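Local coordinates for protein DspB (Aggregatibacter actinomycetemcomitans, PDB 1YHT) that acts as a biofilm-releasing glycoside hydrolase of the beta-N-acetylhexosaminidase class, probably removing N-acetylglucosamine units from polysaccharide of the biofilm matrix, at residues D40-S45 and A352-T357; L66-A71 and Q129-V134; M215-L220 and T235-D240. All coordinates share one frame; numbering follows the deposited sequence.

Contact 1: D40-S45 and A352-T357; sequences DTISLS and AVIHKT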
loop_
_atom_site.group_PDB
_atom_site.type_symbol
_atom_site.label_atom_id
_atom_site.label_comp_id
_atom_site.label_asym_id
_atom_site.label_seq_id
_atom_site.Cartn_x
_atom_site.Cartn_y
_atom_site.Cartn_z
ATOM N N ASP A 40 7.446 7.387 15.328
ATOM C CA ASP A 40 7.727 8.596 16.135
ATOM C C ASP A 40 7.472 9.834 15.310
ATOM O O ASP A 40 6.757 10.743 15.746
ATOM C CB ASP A 40 9.149 8.583 16.619
ATOM C CG ASP A 40 9.416 7.470 17.627
ATOM O OD1 ASP A 40 8.514 7.053 18.379
ATOM O OD2 ASP A 40 10.570 7.010 17.670
ATOM N N THR A 41 7.978 9.854 14.094
ATOM C CA THR A 41 7.758 10.998 13.192
ATOM C C THR A 41 6.268 11.218 12.912
ATOM O O THR A 41 5.785 12.347 13.004
ATOM C CB THR A 41 8.525 10.827 11.876
ATOM O OG1 THR A 41 9.884 10.681 12.179
ATOM C CG2 THR A 41 8.378 12.021 10.945
ATOM N N ILE A 42 5.540 10.133 12.608
ATOM C CA ILE A 42 4.129 10.236 12.297
ATOM C C ILE A 42 3.420 10.874 13.515
ATOM O O ILE A 42 2.625 11.825 13.381
ATOM C CB ILE A 42 3.498 8.852 11.920
ATOM C CG1 ILE A 42 4.126 8.297 10.625
ATOM C CG2 ILE A 42 1.979 8.984 11.686
ATOM C CD1 ILE A 42 3.948 6.817 10.443
ATOM N N SER A 43 3.715 10.320 14.689
ATOM C CA SER A 43 3.058 10.688 15.931
ATOM C C SER A 43 3.346 12.124 16.324
ATOM O O SER A 43 2.420 12.886 16.619
ATOM C CB SER A 43 3.540 9.776 17.050
ATOM O OG SER A 43 2.962 10.172 18.276
ATOM N N LEU A 44 4.641 12.472 16.360
ATOM C CA LEU A 44 5.072 13.813 16.716
ATOM C C LEU A 44 4.632 14.875 15.723
ATOM O O LEU A 44 4.517 16.057 16.089
ATOM C CB LEU A 44 6.600 13.865 16.812
ATOM C CG LEU A 44 7.174 13.023 17.970
ATOM C CD1 LEU A 44 8.672 12.813 17.782
ATOM C CD2 LEU A 44 6.860 13.648 19.333
ATOM N N SER A 45 4.416 14.494 14.462
ATOM C CA SER A 45 3.944 15.478 13.468
ATOM C C SER A 45 2.423 15.660 13.512
ATOM O O SER A 45 1.892 16.525 12.803
ATOM C CB SER A 45 4.351 15.034 12.067
ATOM O OG SER A 45 5.758 14.838 11.996
ATOM N N ALA A 352 6.427 17.396 6.563
ATOM C CA ALA A 352 5.800 18.377 5.648
ATOM C C ALA A 352 4.454 17.875 5.115
ATOM O O ALA A 352 3.493 18.595 5.089
ATOM C CB ALA A 352 6.709 18.647 4.469
ATOM N N VAL A 353 4.411 16.637 4.659
ATOM C CA VAL A 353 3.163 16.076 4.126
ATOM C C VAL A 353 2.052 16.050 5.210
ATOM O O VAL A 353 0.900 16.463 4.958
ATOM C CB VAL A 353 3.390 14.656 3.553
ATOM C CG1 VAL A 353 2.032 14.004 3.145
ATOM C CG2 VAL A 353 4.340 14.700 2.362
ATOM N N ILE A 354 2.418 15.638 6.409
ATOM C CA ILE A 354 1.493 15.558 7.544
ATOM C C ILE A 354 1.008 16.956 7.920
ATOM O O ILE A 354 -0.177 17.162 8.098
ATOM C CB ILE A 354 2.099 14.824 8.794
ATOM C CG1 ILE A 354 2.270 13.335 8.502
ATOM C CG2 ILE A 354 1.235 15.009 10.008
ATOM C CD1 ILE A 354 3.114 12.552 9.503
ATOM N N HIS A 355 1.938 17.882 8.080
ATOM C CA HIS A 355 1.583 19.242 8.440
ATOM C C HIS A 355 0.765 19.927 7.341
ATOM O O HIS A 355 -0.190 20.591 7.650
ATOM C CB HIS A 355 2.815 20.085 8.758
ATOM C CG HIS A 355 3.514 19.706 10.027
ATOM N ND1 HIS A 355 2.844 19.427 11.200
ATOM C CD2 HIS A 355 4.837 19.606 10.322
ATOM C CE1 HIS A 355 3.715 19.122 12.147
ATOM N NE2 HIS A 355 4.932 19.215 11.644
ATOM N N LYS A 356 1.147 19.784 6.082
ATOM C CA LYS A 356 0.392 20.397 4.988
ATOM C C LYS A 356 -0.995 19.821 4.861
ATOM O O LYS A 356 -1.916 20.533 4.453
ATOM C CB LYS A 356 1.108 20.260 3.653
ATOM C CG LYS A 356 2.383 21.101 3.526
ATOM C CD LYS A 356 2.106 22.638 3.416
ATOM C CE LYS A 356 1.251 22.966 2.224
ATOM N NZ LYS A 356 1.866 24.006 1.369
ATOM N N THR A 357 -1.150 18.548 5.227
ATOM C CA THR A 357 -2.451 17.893 5.152
ATOM C C THR A 357 -3.359 18.382 6.299
ATOM O O THR A 357 -4.513 18.755 6.089
ATOM C CB THR A 357 -2.321 16.361 5.225
ATOM O OG1 THR A 357 -1.489 15.872 4.152
ATOM C CG2 THR A 357 -3.677 15.695 5.176
HETATM O O HOH W 1 -0.224 18.033 11.852
#

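Contact 2: L66-A71 and Q129-V134; sequences LLNQRA and QKDRGV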
loop_
_atom_site.group_PDB
_atom_site.type_symbol
_atom_site.label_atom_id
_atom_site.label_comp_id
_atom_site.label_asym_id
_atom_site.label_seq_id
_atom_site.Cartn_x
_atom_site.Cartn_y
_atom_site.Cartn_z
ATOM N N LEU A 66 0.029 -19.772 7.127
ATOM C CA LEU A 66 -0.610 -20.218 5.870
ATOM C C LEU A 66 0.376 -20.394 4.722
ATOM O O LEU A 66 0.260 -21.339 3.909
ATOM C CB LEU A 66 -1.729 -19.226 5.471
ATOM C CG LEU A 66 -3.170 -19.488 5.925
ATOM C CD1 LEU A 66 -3.276 -19.707 7.341
ATOM C CD2 LEU A 66 -4.049 -18.312 5.569
ATOM N N LEU A 67 1.334 -19.476 4.616
ATOM C CA LEU A 67 2.373 -19.566 3.583
ATOM C C LEU A 67 3.635 -20.291 4.060
ATOM O O LEU A 67 4.582 -20.424 3.316
ATOM C CB LEU A 67 2.711 -18.196 3.039
ATOM C CG LEU A 67 1.497 -17.374 2.599
ATOM C CD1 LEU A 67 1.918 -15.985 2.301
ATOM C CD2 LEU A 67 0.782 -17.964 1.400
ATOM N N ASN A 68 3.597 -20.771 5.295
ATOM C CA ASN A 68 4.660 -21.517 5.937
ATOM C C ASN A 68 6.045 -20.815 5.863
ATOM O O ASN A 68 6.995 -21.351 5.320
ATOM C CB ASN A 68 4.733 -22.983 5.433
ATOM C CG ASN A 68 5.595 -23.844 6.318
ATOM O OD1 ASN A 68 5.877 -23.475 7.455
ATOM N ND2 ASN A 68 6.022 -25.005 5.815
ATOM N N GLN A 69 6.085 -19.582 6.360
ATOM C CA GLN A 69 7.267 -18.761 6.468
ATOM C C GLN A 69 7.384 -18.486 7.930
ATOM O O GLN A 69 6.707 -17.587 8.471
ATOM C CB GLN A 69 7.106 -17.448 5.674
ATOM C CG GLN A 69 8.285 -16.504 5.884
ATOM C CD GLN A 69 8.398 -15.462 4.808
ATOM O OE1 GLN A 69 9.135 -15.661 3.835
ATOM N NE2 GLN A 69 7.677 -14.322 4.984
ATOM N N ARG A 70 8.172 -19.310 8.606
ATOM C CA ARG A 70 8.169 -19.353 10.043
ATOM C C ARG A 70 9.548 -18.946 10.593
ATOM O O ARG A 70 10.616 -19.292 10.033
ATOM C CB ARG A 70 7.748 -20.739 10.536
ATOM C CG ARG A 70 6.293 -21.202 10.199
ATOM C CD ARG A 70 5.195 -20.244 10.660
ATOM N NE ARG A 70 5.328 -19.762 12.027
ATOM C CZ ARG A 70 5.022 -20.455 13.124
ATOM N NH1 ARG A 70 4.585 -21.703 13.034
ATOM N NH2 ARG A 70 5.184 -19.922 14.331
ATOM N N ALA A 71 9.508 -18.204 11.703
ATOM C CA ALA A 71 10.728 -17.727 12.374
ATOM C C ALA A 71 11.651 -18.893 12.785
ATOM O O ALA A 71 12.878 -18.829 12.637
ATOM C CB ALA A 71 10.398 -16.891 13.548
ATOM N N GLN A 129 3.719 -21.975 -4.010
ATOM C CA GLN A 129 4.372 -22.995 -4.808
ATOM C C GLN A 129 5.275 -23.916 -3.992
ATOM O O GLN A 129 5.244 -25.133 -4.151
ATOM C CB GLN A 129 5.201 -22.322 -5.913
ATOM C CG GLN A 129 5.991 -23.356 -6.763
ATOM C CD GLN A 129 6.648 -22.725 -7.988
ATOM O OE1 GLN A 129 5.982 -22.043 -8.774
ATOM N NE2 GLN A 129 7.981 -22.877 -8.094
ATOM N N LYS A 130 6.110 -23.343 -3.149
ATOM C CA LYS A 130 7.062 -24.139 -2.339
ATOM C C LYS A 130 6.289 -25.044 -1.351
ATOM O O LYS A 130 6.542 -26.238 -1.230
ATOM C CB LYS A 130 7.998 -23.185 -1.587
ATOM C CG LYS A 130 8.970 -23.831 -0.568
ATOM C CD LYS A 130 10.005 -24.691 -1.264
ATOM C CE LYS A 130 11.065 -25.275 -0.296
ATOM N NZ LYS A 130 10.453 -26.133 0.784
ATOM N N ASP A 131 5.326 -24.457 -0.647
ATOM C CA ASP A 131 4.647 -25.194 0.382
ATOM C C ASP A 131 3.552 -26.143 -0.109
ATOM O O ASP A 131 3.416 -27.256 0.393
ATOM C CB ASP A 131 4.071 -24.249 1.404
ATOM C CG ASP A 131 3.666 -24.976 2.662
ATOM O OD1 ASP A 131 4.528 -25.668 3.235
ATOM O OD2 ASP A 131 2.513 -24.825 3.057
ATOM N N ARG A 132 2.736 -25.687 -1.037
ATOM C CA ARG A 132 1.600 -26.461 -1.513
ATOM C C ARG A 132 1.849 -27.086 -2.884
ATOM O O ARG A 132 1.116 -27.987 -3.265
ATOM C CB ARG A 132 0.342 -25.590 -1.569
ATOM C CG ARG A 132 0.104 -24.896 -0.224
ATOM C CD ARG A 132 -1.181 -24.164 -0.187
ATOM N NE ARG A 132 -1.359 -23.549 1.134
ATOM C CZ ARG A 132 -2.529 -23.132 1.593
ATOM N NH1 ARG A 132 -3.617 -23.312 0.856
ATOM N NH2 ARG A 132 -2.604 -22.551 2.790
ATOM N N GLY A 133 2.861 -26.623 -3.607
ATOM C CA GLY A 133 3.206 -27.221 -4.923
ATOM C C GLY A 133 2.727 -26.399 -6.108
ATOM O O GLY A 133 1.832 -25.546 -5.989
ATOM N N VAL A 134 3.333 -26.650 -7.270
ATOM C CA VAL A 134 3.064 -25.845 -8.444
ATOM C C VAL A 134 1.671 -26.089 -8.994
ATOM O O VAL A 134 1.052 -25.134 -9.410
ATOM C CB VAL A 134 4.158 -25.933 -9.596
ATOM C CG1 VAL A 134 5.585 -26.179 -9.038
ATOM C CG2 VAL A 134 3.800 -26.921 -10.600
#

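Contact 3: M215-L220 and T235-D240; sequences MWNDGL and TYWSYD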
loop_
_atom_site.group_PDB
_atom_site.type_symbol
_atom_site.label_atom_id
_atom_site.label_comp_id
_atom_site.label_asym_id
_atom_site.label_seq_id
_atom_site.Cartn_x
_atom_site.Cartn_y
_atom_site.Cartn_z
ATOM N N MET A 215 -8.445 0.875 -0.695
ATOM C CA MET A 215 -8.142 0.390 -2.029
ATOM C C MET A 215 -7.543 1.459 -2.936
ATOM O O MET A 215 -7.963 2.597 -2.876
ATOM C CB MET A 215 -9.452 -0.128 -2.654
ATOM C CG MET A 215 -9.224 -0.911 -3.864
ATOM S SD MET A 215 -10.825 -1.521 -4.532
ATOM C CE MET A 215 -11.373 -0.022 -5.275
ATOM N N TRP A 216 -6.580 1.070 -3.796
ATOM C CA TRP A 216 -5.982 1.951 -4.788
ATOM C C TRP A 216 -7.068 2.346 -5.826
ATOM O O TRP A 216 -8.037 1.602 -6.020
ATOM C CB TRP A 216 -4.766 1.279 -5.478
ATOM C CG TRP A 216 -3.591 0.972 -4.586
ATOM C CD1 TRP A 216 -3.088 -0.254 -4.282
ATOM C CD2 TRP A 216 -2.773 1.922 -3.888
ATOM N NE1 TRP A 216 -1.995 -0.129 -3.445
ATOM C CE2 TRP A 216 -1.786 1.191 -3.187
ATOM C CE3 TRP A 216 -2.732 3.323 -3.854
ATOM C CZ2 TRP A 216 -0.794 1.807 -2.422
ATOM C CZ3 TRP A 216 -1.769 3.933 -3.124
ATOM C CH2 TRP A 216 -0.794 3.169 -2.388
ATOM N N ASN A 217 -6.933 3.510 -6.470
ATOM C CA ASN A 217 -8.013 3.971 -7.398
ATOM C C ASN A 217 -8.064 3.344 -8.791
ATOM O O ASN A 217 -8.961 3.636 -9.540
ATOM C CB ASN A 217 -7.987 5.489 -7.569
ATOM C CG ASN A 217 -6.753 5.967 -8.259
ATOM O OD1 ASN A 217 -5.681 5.988 -7.670
ATOM N ND2 ASN A 217 -6.881 6.336 -9.538
ATOM N N ASP A 218 -7.106 2.490 -9.130
ATOM C CA ASP A 218 -6.844 2.127 -10.505
ATOM C C ASP A 218 -8.075 1.517 -11.225
ATOM O O ASP A 218 -8.270 1.748 -12.425
ATOM C CB ASP A 218 -5.704 1.120 -10.632
ATOM C CG ASP A 218 -4.431 1.555 -9.974
ATOM O OD1 ASP A 218 -3.372 1.351 -10.581
ATOM O OD2 ASP A 218 -4.495 2.070 -8.830
ATOM N N GLY A 219 -8.859 0.736 -10.483
ATOM C CA GLY A 219 -9.986 0.015 -11.049
ATOM C C GLY A 219 -11.281 0.758 -11.039
ATOM O O GLY A 219 -12.300 0.204 -11.381
ATOM N N LEU A 220 -11.225 2.044 -10.673
ATOM C CA LEU A 220 -12.416 2.871 -10.577
ATOM C C LEU A 220 -12.594 3.590 -11.889
ATOM O O LEU A 220 -11.882 4.568 -12.186
ATOM C CB LEU A 220 -12.300 3.863 -9.401
ATOM C CG LEU A 220 -12.170 3.214 -8.016
ATOM C CD1 LEU A 220 -11.982 4.218 -6.904
ATOM C CD2 LEU A 220 -13.367 2.350 -7.711
ATOM N N THR A 235 -7.460 5.200 -1.781
ATOM C CA THR A 235 -6.123 5.814 -1.786
ATOM C C THR A 235 -5.743 6.180 -3.222
ATOM O O THR A 235 -5.342 5.324 -4.019
ATOM C CB THR A 235 -5.046 4.881 -1.062
ATOM O OG1 THR A 235 -4.958 3.584 -1.672
ATOM C CG2 THR A 235 -5.441 4.694 0.339
ATOM N N TYR A 236 -5.936 7.463 -3.558
ATOM C CA TYR A 236 -5.909 7.980 -4.936
ATOM C C TYR A 236 -4.541 8.514 -5.299
ATOM O O TYR A 236 -4.151 9.620 -4.852
ATOM C CB TYR A 236 -6.963 9.112 -5.140
ATOM C CG TYR A 236 -7.343 9.297 -6.598
ATOM C CD1 TYR A 236 -8.583 8.855 -7.085
ATOM C CD2 TYR A 236 -6.444 9.824 -7.519
ATOM C CE1 TYR A 236 -8.926 8.958 -8.461
ATOM C CE2 TYR A 236 -6.773 9.949 -8.860
ATOM C CZ TYR A 236 -8.039 9.546 -9.336
ATOM O OH TYR A 236 -8.367 9.654 -10.708
ATOM N N TRP A 237 -3.806 7.743 -6.096
ATOM C CA TRP A 237 -2.398 8.041 -6.359
ATOM C C TRP A 237 -2.083 8.688 -7.710
ATOM O O TRP A 237 -1.133 9.450 -7.822
ATOM C CB TRP A 237 -1.536 6.830 -6.168
ATOM C CG TRP A 237 -1.686 5.737 -7.154
ATOM C CD1 TRP A 237 -2.682 4.821 -7.222
ATOM C CD2 TRP A 237 -0.782 5.422 -8.207
ATOM N NE1 TRP A 237 -2.464 3.957 -8.252
ATOM C CE2 TRP A 237 -1.307 4.305 -8.886
ATOM C CE3 TRP A 237 0.421 5.978 -8.644
ATOM C CZ2 TRP A 237 -0.660 3.708 -9.959
ATOM C CZ3 TRP A 237 1.089 5.385 -9.724
ATOM C CH2 TRP A 237 0.545 4.264 -10.373
ATOM N N SER A 238 -2.878 8.336 -8.723
ATOM C CA SER A 238 -2.702 8.892 -10.058
ATOM C C SER A 238 -3.979 8.691 -10.887
ATOM O O SER A 238 -4.626 7.632 -10.809
ATOM C CB SER A 238 -1.548 8.178 -10.737
ATOM O OG SER A 238 -1.252 8.767 -11.985
ATOM N N TYR A 239 -4.301 9.684 -11.711
ATOM C CA TYR A 239 -5.381 9.572 -12.693
ATOM C C TYR A 239 -5.087 8.517 -13.750
ATOM O O TYR A 239 -6.005 7.923 -14.310
ATOM C CB TYR A 239 -5.577 10.938 -13.379
ATOM C CG TYR A 239 -6.970 11.342 -13.858
ATOM C CD1 TYR A 239 -7.186 12.649 -14.290
ATOM C CD2 TYR A 239 -8.045 10.445 -13.934
ATOM C CE1 TYR A 239 -8.413 13.082 -14.746
ATOM C CE2 TYR A 239 -9.303 10.878 -14.432
ATOM C CZ TYR A 239 -9.456 12.210 -14.842
ATOM O OH TYR A 239 -10.649 12.709 -15.293
ATOM N N ASP A 240 -3.817 8.284 -14.048
ATOM C CA ASP A 240 -3.460 7.487 -15.223
ATOM C C ASP A 240 -2.331 6.483 -15.040
ATOM O O ASP A 240 -1.753 5.957 -16.026
ATOM C CB ASP A 240 -3.162 8.450 -16.386
ATOM C CG ASP A 240 -2.065 9.471 -16.051
ATOM O OD1 ASP A 240 -1.235 9.196 -15.138
ATOM O OD2 ASP A 240 -2.042 10.534 -16.712
#

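Contact 1: D40-S45 and A352-T357
Ile354 sets CG1 beside its backbone N (chi1 -69°), which leaves the CG2 methyl opposite that N, and carries CG1 on to CD1 in an extended arm (chi2 168°); both methyl ends then reach Ser45. The contact belongs to the outer helical layer of a TIM barrel. Helix 32-44, which follows strand 18-24, lies beside helix 339-358, which follows strand 324-329, and those two strands are themselves parallel neighbours in the barrel wall.

The packing is small and mostly apolar. Ile354 CD1 slides alongside the first helix and stops 3.8 Å from Ile42 CA. Its CG2 branch sits 3.7 Å from Ser45 CB, with CD1 touching the same carbon, so the serine methylene rests between the two branches. The inner end of this seam reaches strand 18-24, where Ile42 lies on Leu21 and Ile354 on Thr19.

At the solvent side the peptide oxygen of Ser45 faces the second helix. Ser45 O comes within 3.2 Å of His355 CE1, approaching the imidazole obliquely, while the angle to ND1 is too poor for a direct bond. A water donates to Ser45 O at 2.8 Å and has a weak, long link to ND1, forming a loose bridge.

The hydroxyl of Ser45 is turned back onto the preceding turn, beside the backbone N (chi1 -56°), and is thus satisfied although buried. Ser45 OG gives its proton to Thr41 O at 2.7 Å, and Ser45 N donates to that same Thr41 O at 2.9 Å from the opposite face of the carbonyl plane.

Contact 2: L66-A71 and Q129-V134
A loop leaving one barrel strand meets the last turn of a peripheral helix here: residues 66-71 lie in the connection after strand 49-53, and residues 129-132 end helix 122-132. In the loop, Asn68 and Gln69 both face Ser64 as a G1 beta bulge, and Asn68 takes the left-handed backbone conformation that goes with it.

Asn68 and Asp131 carry the contact. In both, CG stands anti to the backbone N, and the two short side chains cross at about a right angle. Asn68 ND2 donates to Asp131 OD1 over 3.1 Å. The oxygen lies close to the amide plane, yet the amide comes from above the carboxylate, 50° out of its plane, and the two flat groups are turned 66° apart. Beside this bond Asn68 CB rests 3.6 Å from Asp131 CG, so the carboxylate also leans on the asparagine methylene.

Arg132 makes the second link. Its chain is extended from CG to NE and carries the guanidinium back to the loop, where Leu66 O lies at its edge, near its plane. The resulting bond from Arg132 NH2 to Leu66 O is weak, at 3.3 Å. Behind the polar groups, Leu67 turns inward onto Leu127 and Val128 of the same helix and onto Phe159 and Leu163 of helix 154-171.

The chemistry is that of a surface tie: one moderate bond and one weak one, made by exposed side chains. Donation from Asn68 would probably ease the negative charge of Asp131 near the carbonyl end of its helix.

Contact 3: M215-L220 and T235-D240
Met215 O and Thr235 N make the firm backbone link between two parallel strands, a 2.9 Å bond in the ladder where Trp216 pairs with Thr235. The next rung, Asn217 N to Thr235 O, is weak at 3.4 Å, as the strands are giving way to loops.

Side-chain hydrogen bonds take over from there. Asn217 CG lies between the backbone N and the carbonyl carbon (chi1 66°), which swings the amide across to residues 235-240. Asn217 OD1 accepts from Trp237 N at 3.0 Å, and Asn217 ND2 donates to Ser238 O at 2.9 Å, so both ends of the amide are held and its rotation is fixed. Asp218 OD2 receives Trp237 NE1 on its syn side, over 2.8 Å and in the plane of the indole. The other oxygen, Asp218 OD1, accepts from Glu184 N.

Flat groups supply the rest. The Asn217 amide is stacked on one face of Tyr236, the planes 13° apart and ND2 3.4 Å from Tyr236 CZ. Thr235 OG1 lies over one face of Trp216, 3.1 Å from CE3; this hydroxyl is hydrogen-bonded to His179 NE2, and Trp216 NE1 to Glu114. Trp216 and Trp237 meet obliquely, their planes 79° apart.

An acetate beside Trp216 and a glycerol near Trp237, both probably from the crystallisation liquor, lie beside these side chains. Buried aromatic and acidic side chains around the C-terminal ends of parallel strands are what is expected at the mouth of a TIM barrel, consistent with the sugar-binding pocket of a family 20 glycosidase.

From the N terminus, the chain lays down strand 18-24 and helix 32-44, whose end waits for its partner in contact 1 until the final helix, 339-358, arrives; that closure spans 306 residues and encloses both others. Contact 2 comes first within it, joining the loop after strand 49-53 to the end of helix 122-132. It is complete before contact 3 opens, where the neighbouring strands 212-216 and 233-236 run out, with 14 residues between the segments. Contacts 2 and 3 are therefore in series and nothing crosses. Contact 1 joins the first and last helices, contact 2 lies at the periphery about 38 Å away, centre to centre, and contact 3 at the C-terminal ends of barrel strands.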